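Local coordinates for protein putative citrate lyase, alfa subunit (Streptococcus mutans, PDB 2HJ0) that is of unconfirmed function but belongs to the CitF family of alpha subunits, folded around two large, mostly parallel mixed beta sheets with helices packed against them, at residues R151-A156 with L496-D501; A169-A174 with G180-T185; S267-E272 with P451-L456; S414-G419 with E471-K476. All blocks are in the same frame, centred on the assembly; numbering follows the deposited sequence.

Contact 1. Residues R151-A156 with L496-D501; sequences RARAIA and LIEYRD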
loop_
_atom_site.group_PDB
_atom_site.type_symbol
_atom_site.label_atom_id
_atom_site.label_comp_id
_atom_site.label_asym_id
_atom_site.label_seq_id
_atom_site.Cartn_x
_atom_site.Cartn_y
_atom_site.Cartn_z
ATOM N N ARG A 151 6.186 10.316 14.233
ATOM C CA ARG A 151 6.234 10.944 12.924
ATOM C C ARG A 151 5.129 10.355 12.056
ATOM O O ARG A 151 4.410 11.071 11.349
ATOM C CB ARG A 151 7.591 10.695 12.271
ATOM C CG ARG A 151 7.716 11.263 10.866
ATOM C CD ARG A 151 9.084 10.974 10.299
ATOM N NE ARG A 151 9.355 11.770 9.115
ATOM C CZ ARG A 151 8.892 11.495 7.905
ATOM N NH1 ARG A 151 8.126 10.427 7.703
ATOM N NH2 ARG A 151 9.194 12.297 6.894
ATOM N N ALA A 152 5.001 9.036 12.106
ATOM C CA ALA A 152 3.968 8.380 11.335
ATOM C C ALA A 152 2.607 8.853 11.860
ATOM O O ALA A 152 1.717 9.141 11.073
ATOM C CB ALA A 152 4.108 6.861 11.450
ATOM N N ARG A 153 2.451 8.947 13.180
ATOM C CA ARG A 153 1.188 9.401 13.750
ATOM C C ARG A 153 0.869 10.818 13.276
ATOM O O ARG A 153 -0.227 11.075 12.780
ATOM C CB ARG A 153 1.227 9.394 15.274
ATOM C CG ARG A 153 -0.099 9.825 15.913
ATOM C CD ARG A 153 0.116 10.798 17.074
ATOM N NE ARG A 153 0.594 12.104 16.623
ATOM C CZ ARG A 153 1.705 12.688 17.062
ATOM N NH1 ARG A 153 2.458 12.078 17.963
ATOM N NH2 ARG A 153 2.065 13.881 16.609
ATOM N N ALA A 154 1.827 11.732 13.423
ATOM C CA ALA A 154 1.618 13.123 13.001
ATOM C C ALA A 154 1.202 13.248 11.542
ATOM O O ALA A 154 0.227 13.934 11.233
ATOM C CB ALA A 154 2.860 13.951 13.242
ATOM N N ILE A 155 1.930 12.591 10.647
ATOM C CA ILE A 155 1.610 12.673 9.238
ATOM C C ILE A 155 0.214 12.136 8.955
ATOM O O ILE A 155 -0.531 12.723 8.181
ATOM C CB ILE A 155 2.664 11.930 8.397
ATOM C CG1 ILE A 155 4.026 12.588 8.626
ATOM C CG2 ILE A 155 2.284 11.953 6.916
ATOM C CD1 ILE A 155 5.169 11.979 7.858
ATOM N N ALA A 156 -0.167 11.052 9.607
ATOM C CA ALA A 156 -1.483 10.482 9.368
ATOM C C ALA A 156 -2.617 11.288 9.992
ATOM O O ALA A 156 -3.718 11.329 9.454
ATOM C CB ALA A 156 -1.515 9.054 9.879
ATOM N N LEU A 496 11.868 20.699 21.137
ATOM C CA LEU A 496 10.803 20.122 21.932
ATOM C C LEU A 496 10.786 18.605 21.688
ATOM O O LEU A 496 10.997 18.143 20.560
ATOM C CB LEU A 496 9.461 20.733 21.514
ATOM C CG LEU A 496 9.346 22.279 21.556
ATOM C CD1 LEU A 496 7.982 22.720 21.040
ATOM C CD2 LEU A 496 9.549 22.782 22.981
ATOM N N ILE A 497 10.570 17.813 22.729
ATOM C CA ILE A 497 10.494 16.369 22.518
ATOM C C ILE A 497 9.024 15.984 22.616
ATOM O O ILE A 497 8.414 16.080 23.682
ATOM C CB ILE A 497 11.326 15.553 23.573
ATOM C CG1 ILE A 497 12.822 15.584 23.218
ATOM C CG2 ILE A 497 10.894 14.099 23.573
ATOM C CD1 ILE A 497 13.431 16.968 23.182
ATOM N N GLU A 498 8.456 15.578 21.485
ATOM C CA GLU A 498 7.065 15.162 21.439
ATOM C C GLU A 498 6.987 13.650 21.629
ATOM O O GLU A 498 7.632 12.900 20.910
ATOM C CB GLU A 498 6.423 15.526 20.097
ATOM C CG GLU A 498 5.009 14.958 19.959
ATOM C CD GLU A 498 4.524 14.888 18.522
ATOM O OE1 GLU A 498 4.011 15.901 18.001
ATOM O OE2 GLU A 498 4.665 13.810 17.906
ATOM N N TYR A 499 6.208 13.214 22.612
ATOM C CA TYR A 499 6.016 11.794 22.887
ATOM C C TYR A 499 5.212 11.174 21.746
ATOM O O TYR A 499 4.469 11.870 21.043
ATOM C CB TYR A 499 5.239 11.605 24.188
ATOM C CG TYR A 499 5.177 10.174 24.673
ATOM C CD1 TYR A 499 6.340 9.499 25.031
ATOM C CD2 TYR A 499 3.956 9.497 24.793
ATOM C CE1 TYR A 499 6.304 8.194 25.497
ATOM C CE2 TYR A 499 3.911 8.180 25.263
ATOM C CZ TYR A 499 5.098 7.541 25.610
ATOM O OH TYR A 499 5.091 6.246 26.069
ATOM N N ARG A 500 5.335 9.862 21.584
ATOM C CA ARG A 500 4.627 9.164 20.522
ATOM C C ARG A 500 3.145 9.540 20.392
ATOM O O ARG A 500 2.607 9.563 19.283
ATOM C CB ARG A 500 4.765 7.640 20.701
ATOM C CG ARG A 500 4.109 7.076 21.955
ATOM C CD ARG A 500 4.200 5.551 21.996
ATOM N NE ARG A 500 4.056 4.993 20.637
ATOM C CZ ARG A 500 3.572 3.786 20.354
ATOM N NH1 ARG A 500 3.173 2.975 21.336
ATOM N NH2 ARG A 500 3.476 3.408 19.088
ATOM N N ASP A 501 2.486 9.840 21.510
ATOM C CA ASP A 501 1.065 10.184 21.470
ATOM C C ASP A 501 0.774 11.616 21.028
ATOM O O ASP A 501 -0.386 11.993 20.858
ATOM C CB ASP A 501 0.403 9.906 22.824
ATOM C CG ASP A 501 0.964 10.756 23.931
ATOM O OD1 ASP A 501 1.888 11.560 23.655
ATOM O OD2 ASP A 501 0.479 10.620 25.085
#

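Contact 2. Residues A169-A174 with G180-T185; sequences APSSDA and GTRGKT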
loop_
_atom_site.group_PDB
_atom_site.type_symbol
_atom_site.label_atom_id
_atom_site.label_comp_id
_atom_site.label_asym_id
_atom_site.label_seq_id
_atom_site.Cartn_x
_atom_site.Cartn_y
_atom_site.Cartn_z
ATOM N N ALA A 169 15.666 6.532 -4.168
ATOM C CA ALA A 169 15.356 5.128 -4.425
ATOM C C ALA A 169 16.454 4.528 -5.284
ATOM O O ALA A 169 16.756 5.025 -6.381
ATOM C CB ALA A 169 14.030 4.995 -5.124
ATOM N N PRO A 170 17.089 3.456 -4.794
ATOM C CA PRO A 170 18.158 2.819 -5.561
ATOM C C PRO A 170 17.739 2.314 -6.943
ATOM O O PRO A 170 18.590 1.962 -7.762
ATOM C CB PRO A 170 18.643 1.703 -4.632
ATOM C CG PRO A 170 17.473 1.425 -3.764
ATOM C CD PRO A 170 16.933 2.815 -3.480
ATOM N N SER A 171 16.434 2.258 -7.195
ATOM C CA SER A 171 15.921 1.837 -8.505
ATOM C C SER A 171 14.503 2.364 -8.709
ATOM O O SER A 171 13.746 2.523 -7.752
ATOM C CB SER A 171 15.949 0.302 -8.661
ATOM O OG SER A 171 15.137 -0.368 -7.716
ATOM N N SER A 172 14.153 2.638 -9.960
ATOM C CA SER A 172 12.833 3.157 -10.287
ATOM C C SER A 172 12.630 3.215 -11.800
ATOM O O SER A 172 13.595 3.385 -12.544
ATOM C CB SER A 172 12.689 4.561 -9.704
ATOM O OG SER A 172 11.538 5.213 -10.211
ATOM N N ASP A 173 11.398 3.047 -12.272
ATOM C CA ASP A 173 11.172 3.164 -13.710
ATOM C C ASP A 173 10.839 4.623 -13.968
ATOM O O ASP A 173 10.862 5.434 -13.046
ATOM C CB ASP A 173 10.030 2.263 -14.207
ATOM C CG ASP A 173 8.780 2.358 -13.356
ATOM O OD1 ASP A 173 8.427 3.487 -12.927
ATOM O OD2 ASP A 173 8.143 1.292 -13.138
ATOM N N ALA A 174 10.529 4.956 -15.212
ATOM C CA ALA A 174 10.220 6.327 -15.560
ATOM C C ALA A 174 8.779 6.659 -15.261
ATOM O O ALA A 174 8.210 7.583 -15.835
ATOM C CB ALA A 174 10.518 6.580 -17.022
ATOM N N GLY A 180 14.042 -0.573 -2.813
ATOM C CA GLY A 180 15.359 -0.348 -2.259
ATOM C C GLY A 180 16.264 -1.558 -2.291
ATOM O O GLY A 180 17.291 -1.579 -1.615
ATOM N N THR A 181 15.900 -2.556 -3.086
ATOM C CA THR A 181 16.686 -3.768 -3.168
ATOM C C THR A 181 17.279 -4.030 -4.540
ATOM O O THR A 181 17.772 -5.119 -4.805
ATOM C CB THR A 181 15.838 -4.972 -2.777
ATOM O OG1 THR A 181 14.674 -5.010 -3.616
ATOM C CG2 THR A 181 15.422 -4.872 -1.303
ATOM N N ARG A 182 17.231 -3.045 -5.420
ATOM C CA ARG A 182 17.792 -3.200 -6.756
ATOM C C ARG A 182 18.465 -1.885 -7.118
ATOM O O ARG A 182 17.923 -0.819 -6.851
ATOM C CB ARG A 182 16.682 -3.506 -7.762
ATOM C CG ARG A 182 15.823 -4.706 -7.402
ATOM C CD ARG A 182 16.648 -5.976 -7.390
ATOM N NE ARG A 182 17.403 -6.121 -8.638
ATOM C CZ ARG A 182 16.854 -6.288 -9.840
ATOM N NH1 ARG A 182 15.531 -6.338 -9.967
ATOM N NH2 ARG A 182 17.633 -6.405 -10.915
ATOM N N GLY A 183 19.644 -1.959 -7.720
ATOM C CA GLY A 183 20.362 -0.750 -8.092
ATOM C C GLY A 183 21.811 -0.790 -7.647
ATOM O O GLY A 183 22.221 -1.721 -6.954
ATOM N N LYS A 184 22.606 0.203 -8.035
ATOM C CA LYS A 184 24.017 0.211 -7.636
ATOM C C LYS A 184 24.196 0.818 -6.254
ATOM O O LYS A 184 25.286 0.797 -5.705
ATOM C CB LYS A 184 24.849 0.994 -8.643
ATOM C CG LYS A 184 24.694 2.489 -8.558
ATOM C CD LYS A 184 25.345 3.182 -9.740
ATOM C CE LYS A 184 25.303 4.702 -9.549
ATOM N NZ LYS A 184 25.715 5.458 -10.766
ATOM N N THR A 185 23.122 1.353 -5.687
ATOM C CA THR A 185 23.216 1.955 -4.377
ATOM C C THR A 185 21.978 1.591 -3.581
ATOM O O THR A 185 21.146 2.456 -3.286
ATOM C CB THR A 185 23.288 3.478 -4.487
ATOM O OG1 THR A 185 24.237 3.840 -5.495
ATOM C CG2 THR A 185 23.705 4.084 -3.157
#

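Contact 3. Residues S267-E272 with P451-L456; sequences SPYYKE and PNRPDL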
loop_
_atom_site.group_PDB
_atom_site.type_symbol
_atom_site.label_atom_id
_atom_site.label_comp_id
_atom_site.label_asym_id
_atom_site.label_seq_id
_atom_site.Cartn_x
_atom_site.Cartn_y
_atom_site.Cartn_z
ATOM N N SER A 267 11.978 -15.447 31.085
ATOM C CA SER A 267 10.747 -14.693 31.233
ATOM C C SER A 267 9.538 -15.544 30.890
ATOM O O SER A 267 9.658 -16.576 30.233
ATOM C CB SER A 267 10.781 -13.455 30.332
ATOM O OG SER A 267 10.577 -13.799 28.973
ATOM N N PRO A 268 8.344 -15.116 31.327
ATOM C CA PRO A 268 7.125 -15.876 31.033
ATOM C C PRO A 268 6.681 -15.691 29.583
ATOM O O PRO A 268 5.550 -15.999 29.240
ATOM C CB PRO A 268 6.116 -15.277 32.001
ATOM C CG PRO A 268 6.517 -13.841 31.982
ATOM C CD PRO A 268 8.025 -13.917 32.123
ATOM N N TYR A 269 7.575 -15.194 28.737
ATOM C CA TYR A 269 7.241 -14.957 27.338
ATOM C C TYR A 269 8.092 -15.855 26.447
ATOM O O TYR A 269 7.831 -16.005 25.246
ATOM C CB TYR A 269 7.492 -13.493 26.993
ATOM C CG TYR A 269 6.787 -12.517 27.908
ATOM C CD1 TYR A 269 5.423 -12.255 27.765
ATOM C CD2 TYR A 269 7.487 -11.849 28.920
ATOM C CE1 TYR A 269 4.770 -11.340 28.607
ATOM C CE2 TYR A 269 6.847 -10.935 29.770
ATOM C CZ TYR A 269 5.487 -10.682 29.606
ATOM O OH TYR A 269 4.852 -9.770 30.422
ATOM N N TYR A 270 9.118 -16.447 27.042
ATOM C CA TYR A 270 10.005 -17.335 26.311
ATOM C C TYR A 270 9.375 -18.714 26.163
ATOM O O TYR A 270 9.339 -19.511 27.104
ATOM C CB TYR A 270 11.349 -17.452 27.027
ATOM C CG TYR A 270 12.286 -18.423 26.366
ATOM C CD1 TYR A 270 12.555 -19.658 26.934
ATOM C CD2 TYR A 270 12.876 -18.112 25.149
ATOM C CE1 TYR A 270 13.392 -20.565 26.300
ATOM C CE2 TYR A 270 13.710 -19.001 24.503
ATOM C CZ TYR A 270 13.968 -20.233 25.081
ATOM O OH TYR A 270 14.793 -21.135 24.437
ATOM N N LYS A 271 8.869 -18.971 24.963
ATOM C CA LYS A 271 8.229 -20.231 24.622
ATOM C C LYS A 271 8.101 -20.283 23.106
ATOM O O LYS A 271 8.412 -19.314 22.409
ATOM C CB LYS A 271 6.852 -20.330 25.299
ATOM C CG LYS A 271 5.962 -19.103 25.118
ATOM C CD LYS A 271 4.546 -19.313 25.643
ATOM C CE LYS A 271 3.674 -18.098 25.298
ATOM N NZ LYS A 271 2.200 -18.358 25.223
ATOM N N GLU A 272 7.659 -21.416 22.586
ATOM C CA GLU A 272 7.515 -21.559 21.143
ATOM C C GLU A 272 6.698 -20.407 20.533
ATOM O O GLU A 272 5.679 -20.013 21.088
ATOM C CB GLU A 272 6.841 -22.895 20.845
ATOM C CG GLU A 272 6.729 -23.217 19.383
ATOM C CD GLU A 272 8.082 -23.324 18.722
ATOM O OE1 GLU A 272 9.062 -23.647 19.419
ATOM O OE2 GLU A 272 8.159 -23.104 17.498
ATOM N N PRO A 451 9.750 -1.897 39.902
ATOM C CA PRO A 451 8.732 -2.310 40.876
ATOM C C PRO A 451 7.322 -2.169 40.315
ATOM O O PRO A 451 6.349 -2.672 40.883
ATOM C CB PRO A 451 8.984 -1.371 42.050
ATOM C CG PRO A 451 9.494 -0.138 41.384
ATOM C CD PRO A 451 10.479 -0.713 40.388
ATOM N N ASN A 452 7.228 -1.477 39.189
ATOM C CA ASN A 452 5.958 -1.263 38.536
ATOM C C ASN A 452 5.521 -2.576 37.903
ATOM O O ASN A 452 4.395 -2.708 37.429
ATOM C CB ASN A 452 6.118 -0.187 37.474
ATOM C CG ASN A 452 4.806 0.410 37.069
ATOM O OD1 ASN A 452 4.083 0.968 37.906
ATOM N ND2 ASN A 452 4.477 0.303 35.781
ATOM N N ARG A 453 6.428 -3.546 37.891
ATOM C CA ARG A 453 6.136 -4.861 37.329
ATOM C C ARG A 453 6.262 -5.927 38.416
ATOM O O ARG A 453 7.172 -6.758 38.388
ATOM C CB ARG A 453 7.103 -5.197 36.181
ATOM C CG ARG A 453 6.925 -4.390 34.917
ATOM C CD ARG A 453 5.552 -4.585 34.323
ATOM N NE ARG A 453 5.291 -5.962 33.916
ATOM C CZ ARG A 453 5.597 -6.472 32.729
ATOM N NH1 ARG A 453 6.186 -5.710 31.810
ATOM N NH2 ARG A 453 5.300 -7.746 32.463
ATOM N N PRO A 454 5.342 -5.920 39.390
ATOM C CA PRO A 454 5.404 -6.913 40.465
ATOM C C PRO A 454 5.306 -8.349 39.948
ATOM O O PRO A 454 5.803 -9.283 40.581
ATOM C CB PRO A 454 4.228 -6.527 41.354
ATOM C CG PRO A 454 3.255 -5.975 40.383
ATOM C CD PRO A 454 4.120 -5.108 39.504
ATOM N N ASP A 455 4.671 -8.537 38.797
ATOM C CA ASP A 455 4.553 -9.886 38.261
ATOM C C ASP A 455 5.920 -10.405 37.806
ATOM O O ASP A 455 6.153 -11.616 37.758
ATOM C CB ASP A 455 3.593 -9.919 37.081
ATOM C CG ASP A 455 4.116 -9.148 35.901
ATOM O OD1 ASP A 455 3.939 -9.611 34.759
ATOM O OD2 ASP A 455 4.707 -8.069 36.113
ATOM N N LEU A 456 6.826 -9.489 37.472
ATOM C CA LEU A 456 8.151 -9.886 37.010
ATOM C C LEU A 456 9.097 -10.138 38.178
ATOM O O LEU A 456 9.949 -11.036 38.129
ATOM C CB LEU A 456 8.718 -8.824 36.054
ATOM C CG LEU A 456 8.557 -9.117 34.559
ATOM C CD1 LEU A 456 7.184 -9.653 34.265
ATOM C CD2 LEU A 456 8.827 -7.858 33.758
#

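Contact 4. Residues S414-G419 with E471-K476; sequences SPLVRG and EELKEK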
loop_
_atom_site.group_PDB
_atom_site.type_symbol
_atom_site.label_atom_id
_atom_site.label_comp_id
_atom_site.label_asym_id
_atom_site.label_seq_id
_atom_site.Cartn_x
_atom_site.Cartn_y
_atom_site.Cartn_z
ATOM N N SER A 414 22.735 -1.544 29.503
ATOM C CA SER A 414 23.811 -0.572 29.323
ATOM C C SER A 414 24.848 -0.594 30.451
ATOM O O SER A 414 24.499 -0.694 31.633
ATOM C CB SER A 414 23.257 0.842 29.213
ATOM O OG SER A 414 24.335 1.755 29.280
ATOM N N PRO A 415 26.140 -0.470 30.097
ATOM C CA PRO A 415 27.184 -0.487 31.123
ATOM C C PRO A 415 26.876 0.492 32.240
ATOM O O PRO A 415 26.196 1.496 32.039
ATOM C CB PRO A 415 28.445 -0.128 30.349
ATOM C CG PRO A 415 27.924 0.699 29.232
ATOM C CD PRO A 415 26.694 -0.043 28.804
ATOM N N LEU A 416 27.362 0.168 33.427
ATOM C CA LEU A 416 27.152 0.984 34.600
ATOM C C LEU A 416 27.725 2.378 34.383
ATOM O O LEU A 416 27.133 3.375 34.788
ATOM C CB LEU A 416 27.823 0.315 35.791
ATOM C CG LEU A 416 27.297 0.683 37.172
ATOM C CD1 LEU A 416 25.810 0.364 37.260
ATOM C CD2 LEU A 416 28.075 -0.098 38.227
ATOM N N VAL A 417 28.878 2.444 33.728
ATOM C CA VAL A 417 29.537 3.716 33.457
ATOM C C VAL A 417 30.286 3.678 32.126
ATOM O O VAL A 417 30.712 2.616 31.677
ATOM C CB VAL A 417 30.530 4.055 34.597
ATOM C CG1 VAL A 417 31.363 5.251 34.229
ATOM C CG2 VAL A 417 29.773 4.334 35.881
ATOM N N ARG A 418 30.407 4.837 31.486
ATOM C CA ARG A 418 31.137 4.962 30.226
ATOM C C ARG A 418 32.223 6.003 30.469
ATOM O O ARG A 418 31.944 7.199 30.571
ATOM C CB ARG A 418 30.223 5.425 29.089
ATOM C CG ARG A 418 29.281 4.366 28.551
ATOM C CD ARG A 418 28.685 4.801 27.224
ATOM N NE ARG A 418 27.837 3.765 26.653
ATOM C CZ ARG A 418 26.613 3.471 27.084
ATOM N NH1 ARG A 418 26.079 4.144 28.101
ATOM N NH2 ARG A 418 25.922 2.494 26.499
ATOM N N GLY A 419 33.464 5.542 30.587
ATOM C CA GLY A 419 34.555 6.463 30.835
ATOM C C GLY A 419 34.347 7.151 32.169
ATOM O O GLY A 419 34.332 6.501 33.211
ATOM N N GLU A 471 17.954 2.471 42.413
ATOM C CA GLU A 471 18.718 3.384 43.266
ATOM C C GLU A 471 20.107 2.843 43.567
ATOM O O GLU A 471 21.081 3.599 43.644
ATOM C CB GLU A 471 18.001 3.652 44.595
ATOM C CG GLU A 471 16.710 4.453 44.486
ATOM C CD GLU A 471 15.548 3.630 43.938
ATOM O OE1 GLU A 471 15.410 2.447 44.343
ATOM O OE2 GLU A 471 14.768 4.180 43.119
ATOM N N GLU A 472 20.201 1.531 43.749
ATOM C CA GLU A 472 21.490 0.913 44.033
ATOM C C GLU A 472 22.427 0.997 42.842
ATOM O O GLU A 472 23.638 1.125 43.016
ATOM C CB GLU A 472 21.304 -0.538 44.442
ATOM C CG GLU A 472 20.623 -0.682 45.768
ATOM C CD GLU A 472 20.356 -2.124 46.111
ATOM O OE1 GLU A 472 19.784 -2.837 45.258
ATOM O OE2 GLU A 472 20.706 -2.550 47.233
ATOM N N LEU A 473 21.872 0.925 41.635
ATOM C CA LEU A 473 22.683 1.021 40.433
ATOM C C LEU A 473 23.301 2.414 40.331
ATOM O O LEU A 473 24.456 2.561 39.949
ATOM C CB LEU A 473 21.833 0.743 39.191
ATOM C CG LEU A 473 21.415 -0.707 38.973
ATOM C CD1 LEU A 473 20.580 -0.806 37.709
ATOM C CD2 LEU A 473 22.651 -1.595 38.858
ATOM N N LYS A 474 22.511 3.425 40.682
ATOM C CA LYS A 474 22.957 4.804 40.638
ATOM C C LYS A 474 24.096 5.004 41.628
ATOM O O LYS A 474 25.149 5.545 41.277
ATOM C CB LYS A 474 21.796 5.739 40.961
ATOM C CG LYS A 474 22.120 7.211 40.814
ATOM C CD LYS A 474 22.703 7.786 42.086
ATOM C CE LYS A 474 21.657 7.819 43.165
ATOM N NZ LYS A 474 22.222 8.317 44.433
ATOM N N GLU A 475 23.893 4.560 42.864
ATOM C CA GLU A 475 24.915 4.685 43.900
ATOM C C GLU A 475 26.168 3.932 43.489
ATOM O O GLU A 475 27.293 4.406 43.667
ATOM C CB GLU A 475 24.387 4.129 45.219
ATOM C CG GLU A 475 23.192 4.893 45.735
ATOM C CD GLU A 475 22.325 4.089 46.705
ATOM O OE1 GLU A 475 21.283 4.644 47.153
ATOM O OE2 GLU A 475 22.679 2.914 47.011
ATOM N N LYS A 476 25.948 2.755 42.923
ATOM C CA LYS A 476 27.018 1.888 42.452
ATOM C C LYS A 476 27.805 2.598 41.332
ATOM O O LYS A 476 28.988 2.314 41.117
ATOM C CB LYS A 476 26.385 0.576 41.961
ATOM C CG LYS A 476 27.335 -0.501 41.481
ATOM C CD LYS A 476 28.076 -1.173 42.618
ATOM C CE LYS A 476 29.070 -2.213 42.072
ATOM N NZ LYS A 476 30.052 -1.618 41.098
#

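Contact 1. Residues R151-A156 with L496-D501
Arg153 leaves its helix with CG turned away from the backbone N (chi1 -178°), which sends the chain toward Glu498 and Arg500. Bends at chi2 and chi3 then present the end of the guanidinium to both residues. Glu498 reaches back from the opposite direction with its chain extended beyond CG. The two groups meet end-on, NH1 and NH2 against the carboxylate, with their planes 55° apart. Glu498 OE2 takes two bonds, from Arg153 NH1 at 2.8 Å and from Arg153 NH2 at 2.9 Å. Both donors come to Glu498 OE2 from the same face of the carboxylate. Glu498 OE1 accepts from Arg153 NH2 at 3.1 Å. Arg153 NH1 has a second acceptor close to the guanidinium plane, Arg500 O at 2.8 Å. That carbonyl is met from above its plane. The salt bridge is buried, and Arg146 also pairs with Glu498 OE1. Two arginines around one carboxylate would probably favour its charged form. Arg500 points its own guanidinium elsewhere, to Asp402 in helix 400-406. The contact joins helix 148-157, which packs on helix 191-199, to the end of strand 493-498, which runs between strands 143-145 and 504-511 in the ten-stranded sheet.

Contact 2. Residues A169-A174 with G180-T185
Pro170 and Ser171 meet the 180-185 loop at the open end of a small beta hairpin, whose short antiparallel strands are 171-172 and 178-179. The ring of Pro170 lies against the backbone of the loop. Pro170 CB is 3.4 Å from Arg182 O. The carbonyl of Pro170 turns toward Gly183, and Gly183 CA approaches Pro170 O at 3.3 Å in a CA-H...O contact with an angle of 154° at the hydrogen. Gly183 has backbone angles suited to glycine (phi 131°), and with no side chain it lets the carbonyl in. Pro170 O is also hydrogen-bonded to Thr209 OG1. The hairpin grows directly out of strand 164-169, a parallel strand in the ten-stranded mixed sheet, and the loop leads on to helix 191-199. Ser171 holds OG between its backbone N and its carbonyl carbon (chi1 62°). This sets Ser171 OG 3.5 Å from Arg182 CB. A weak hydrogen bond links Ser171 OG to Asn179 O in the partner strand. The Arg182 chain bends at chi2 and chi3, and its guanidinium ends clear of Ser171. At the start of the loop Gly180 bonds through its backbone to Cys187 and Gly188; at its far end Thr185 OG1 bonds to Asp208 OD1.

Contact 3. Residues S267-E272 with P451-L456
Tyr269 and Arg453 point at each other from opposite directions where two loops meet beside the nine-stranded mixed sheet, near the start of strand 409-413. One loop follows helix 251-265. The other ends in the start of helix 454-459, where Arg453 holds the N-cap position. The ring and the guanidinium stand nearly upright to each other, their planes 76° apart. The contact is made at their edges. Arg453 NH2 gives a hydrogen bond to Tyr269 OH at 2.9 Å, and the hydroxyl lies close to the guanidinium plane. The bond is bent, with an N-H...O angle of 136°. Bends at chi2 and chi3 fold the arginine chain back over its own helix start. There it grips Asp455 side-on. Arg453 NE reaches Asp455 OD2 at 3.1 Å and Arg453 NH2 reaches Asp455 OD1 at 3.3 Å, each oxygen using its syn lone pair. Arg453 NH1 forms a salt bridge with Asp439 and a hydrogen bond to Lys408 O. With all three nitrogens engaged, the guanidinium has little freedom to rotate. Met409 touches both Tyr269 and Leu456. One face of the guanidinium is covered by Leu456, whose CD2 sits over its centre, 3.6 Å above the plane.

Contact 4. Residues S414-G419 with E471-K476
Leu416 reaches from its loop toward Leu473 and Lys476, two residues one turn apart on helix 470-481. Its CB points at the helix. CG lies on the far side of CB from the backbone N (chi1 -157°), and the two methyls go to different residues of the helix. CD1 goes to Leu473. Leu416 CD1 lies 3.7 Å from Leu473 O and 4.0 Å from Leu473 CD2, where the two side chains cross obliquely. CD2 goes to Lys476 and meets the lysine chain at about a right angle. Leu416 CD2 comes nearest to Lys476 CG, at 3.4 Å. The Leu416 loop follows strand 409-413 of the nine-stranded mixed sheet and leads into a small hairpin, strands 417-418 and 421-422. The helix comes after strand 467-468, an outermost strand of the same sheet. Leu416 also touches Val445 and Ile480. Its backbone bonds to Glu444 and to Thr423. Val417 extends the apolar packing to Ala477, Ile480 and Val481. The lysine chain is bent at chi2 and again at chi4 (57°), which curls its amino end back until Lys476 NZ is 3.8 Å from Leu416 CD2.

Contact 1 is buried, its centre about 12 Å from that of the chain, and is held by charge. Contact 4 is also buried but lies further out, held by apolar packing. Contacts 2 and 3 are partly buried. The first rests on backbone and proline packing, the second on a polar bond between loops. Contact 1 takes in strand 493-498 of the ten-stranded sheet; contact 2 lies just past its strand 164-169. Contacts 3 and 4 lie beside the nine-stranded sheet, on the two ends of strand 409-413, with nearest atoms about 7 Å apart. Contact 2 lies on the opposite side of the chain's centre from both. The other three are nested within the loop that contact 1 closes.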